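Local coordinates for cell wall surface anchor family protein (Streptococcus agalactiae serogroup V, PDB 3PF2), which forms the shaft of the type 1 pilus as its major pilin, here a C-terminal fragment of two Ig-like domains that binds calcium, at residues D10-V13 with K14-Q18. Sequence-based numbering, arbitrary orientation.
With CA (calcium ion), chain B.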
ATOM      1  N   ASP A  10       9.572  -6.481 -13.692  1.00 10.64           N
ATOM      2  CA  ASP A  10       8.572  -6.992 -12.754  1.00  9.92           C
ATOM      3  C   ASP A  10       8.437  -5.972 -11.644  1.00 10.13           C
ATOM      4  O   ASP A  10       9.326  -5.140 -11.446  1.00 11.03           O
ATOM      5  CB  ASP A  10       9.023  -8.333 -12.162  1.00 10.23           C
ATOM      6  CG  ASP A  10       8.062  -8.870 -11.106  1.00  8.78           C
ATOM      7  OD1 ASP A  10       6.848  -8.758 -11.289  1.00  9.79           O
ATOM      8  OD2 ASP A  10       8.515  -9.425 -10.097  1.00 10.53           O
ATOM      9  N   LYS A  11       7.344  -6.050 -10.890  1.00  9.48           N
ATOM     10  CA  LYS A  11       7.189  -5.201  -9.712  1.00  9.68           C
ATOM     11  C   LYS A  11       6.738  -6.092  -8.552  1.00  9.54           C
ATOM     12  O   LYS A  11       5.947  -7.013  -8.746  1.00 10.33           O
ATOM     13  CB  LYS A  11       6.163  -4.090  -9.986  1.00  9.43           C
ATOM     14  CG  LYS A  11       6.118  -2.951  -8.945  1.00  9.07           C
ATOM     15  CD  LYS A  11       5.037  -1.927  -9.301  1.00  8.67           C
ATOM     16  CE  LYS A  11       4.983  -0.778  -8.282  1.00  9.17           C
ATOM     17  NZ  LYS A  11       4.099   0.340  -8.736  1.00  9.62           N
ATOM     18  N   ASP A  12       7.274  -5.824  -7.365  1.00 10.20           N
ATOM     19  CA  ASP A  12       6.877  -6.504  -6.130  1.00 10.10           C
ATOM     20  C   ASP A  12       6.419  -5.460  -5.113  1.00 10.27           C
ATOM     21  O   ASP A  12       6.528  -4.257  -5.337  1.00 10.89           O
ATOM     22  CB  ASP A  12       8.069  -7.249  -5.515  1.00 10.39           C
ATOM     23  CG  ASP A  12       8.551  -8.419  -6.364  1.00 10.51           C
ATOM     24  OD1 ASP A  12       7.838  -8.821  -7.327  1.00 11.26           O
ATOM     25  OD2 ASP A  12       9.654  -8.919  -6.073  1.00 11.10           O
ATOM     26  N   VAL A  13       5.882  -5.942  -3.995  1.00  9.78           N
ATOM     27  CA  VAL A  13       5.526  -5.090  -2.878  1.00 10.13           C
ATOM     28  C   VAL A  13       5.974  -5.743  -1.585  1.00  9.95           C
ATOM     29  O   VAL A  13       6.018  -6.981  -1.486  1.00  9.53           O
ATOM     30  CB  VAL A  13       4.012  -4.802  -2.834  1.00 10.26           C
ATOM     31  CG1 VAL A  13       3.207  -6.070  -2.466  1.00 11.69           C
ATOM     32  CG2 VAL A  13       3.699  -3.620  -1.913  1.00 10.07           C
ATOM     33  N   LYS A  14       6.295  -4.884  -0.612  1.00 10.00           N
ATOM     34  CA  LYS A  14       6.678  -5.253   0.771  1.00 10.12           C
ATOM     35  C   LYS A  14       8.124  -5.715   0.871  1.00 10.61           C
ATOM     36  O   LYS A  14       8.901  -5.163   1.661  1.00 10.14           O
ATOM     37  CB  LYS A  14       5.682  -6.246   1.431  1.00 10.13           C
ATOM     38  CG  LYS A  14       5.888  -6.472   2.961  1.00 11.13           C
ATOM     39  CD  LYS A  14       4.657  -7.162   3.573  1.00 12.21           C
ATOM     40  CE  LYS A  14       4.817  -7.338   5.061  1.00 12.35           C
ATOM     41  NZ  LYS A  14       3.567  -7.937   5.663  1.00 12.19           N
ATOM     42  N   LYS A  15       8.478  -6.734   0.092  1.00 10.76           N
ATOM     43  CA  LYS A  15       9.849  -7.195  -0.011  1.00 11.19           C
ATOM     44  C   LYS A  15      10.016  -7.895  -1.350  1.00 11.11           C
ATOM     45  O   LYS A  15       9.030  -8.245  -2.016  1.00 11.19           O
ATOM     46  CB  LYS A  15      10.169  -8.184   1.118  1.00 11.29           C
ATOM     47  CG  LYS A  15       9.365  -9.492   1.027  1.00 11.35           C
ATOM     48  CD  LYS A  15       9.401 -10.275   2.335  1.00 12.96           C
ATOM     49  CE  LYS A  15       8.810 -11.662   2.149  1.00 12.82           C
ATOM     50  NZ  LYS A  15       8.582 -12.301   3.504  1.00 12.93           N
ATOM     51  N   LEU A  16      11.267  -8.151  -1.723  1.00 11.08           N
ATOM     52  CA  LEU A  16      11.526  -8.907  -2.947  1.00 11.13           C
ATOM     53  C   LEU A  16      10.907 -10.284  -2.881  1.00 11.26           C
ATOM     54  O   LEU A  16      11.111 -11.033  -1.902  1.00 12.69           O
ATOM     55  CB  LEU A  16      13.033  -9.020  -3.224  1.00 10.72           C
ATOM     56  CG  LEU A  16      13.695  -7.701  -3.635  1.00 11.03           C
ATOM     57  CD1 LEU A  16      15.210  -7.900  -3.704  1.00 13.81           C
ATOM     58  CD2 LEU A  16      13.157  -7.246  -4.996  1.00 12.12           C
ATOM     59  N   GLY A  17      10.131 -10.603  -3.913  1.00 11.22           N
ATOM     60  CA  GLY A  17       9.520 -11.916  -4.051  1.00 11.70           C
ATOM     61  C   GLY A  17       8.067 -11.958  -3.609  1.00 11.83           C
ATOM     62  O   GLY A  17       7.406 -12.993  -3.776  1.00 12.93           O
ATOM     63  N   GLN A  18       7.559 -10.847  -3.078  1.00 10.15           N
ATOM     64  CA  GLN A  18       6.172 -10.800  -2.590  1.00 10.31           C
ATOM     65  C   GLN A  18       5.321  -9.928  -3.515  1.00 10.25           C
ATOM     66  O   GLN A  18       5.775  -8.864  -3.940  1.00 10.65           O
ATOM     67  CB  GLN A  18       6.121 -10.293  -1.142  1.00 10.07           C
ATOM     68  CG  GLN A  18       4.678 -10.271  -0.541  1.00  9.93           C
ATOM     69  CD  GLN A  18       4.611 -10.242   0.999  1.00 10.75           C
ATOM     70  OE1 GLN A  18       3.517 -10.151   1.571  1.00 14.16           O
ATOM     71  NE2 GLN A  18       5.744 -10.306   1.657  1.00  8.46           N
TER
HETATM   72 CA    CA B   1       6.319  -9.349  -8.894  1.00 11.25          CA
HETATM   73  O   HOH W   1       4.212  -9.505  -9.958  1.00 13.05           O
HETATM   74  O   HOH W   2       6.584 -11.722  -8.827  1.00 11.78           O
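Asp12 divides its carboxylate between a calcium ion and the turn that follows its strand. OD1 of Asp12 binds the calcium at 2.2 Å. OD2 of Asp12 accepts a nearly straight hydrogen bond from Gly17 N at 2.8 Å, and the donor sits well above the carboxylate plane. A chi1 of -67° puts CG of Asp12 beside the backbone N and anti to the carbonyl carbon, from where OD2 reaches Gly17 N. Gly17 has the positive phi expected at the third position of the type II turn Lys15 to Gln18. Val13 N donates to Gln18 O at 2.9 Å. Lys15 N also donates weakly to Val13 O, closing a gamma turn at Lys14. Asp10 binds the calcium through OD1 and OD2, each at 2.5 Å, and Lys11 adds its carbonyl O. Asp19 and two waters complete the site. The side chain of Lys11 extends away from the metal. Its NZ links strand 9-13 to Asn152, just beyond strand 150-151, as in intramolecular isopeptide bonds of Cna-type pilin domains. Lys34 forms a salt bridge with Asp12 OD2 and a hydrogen bond with Asp10 OD2. Calcium, lysine and turn amide probably keep Asp12 ionised, and its shared carboxylate couples metal site to turn.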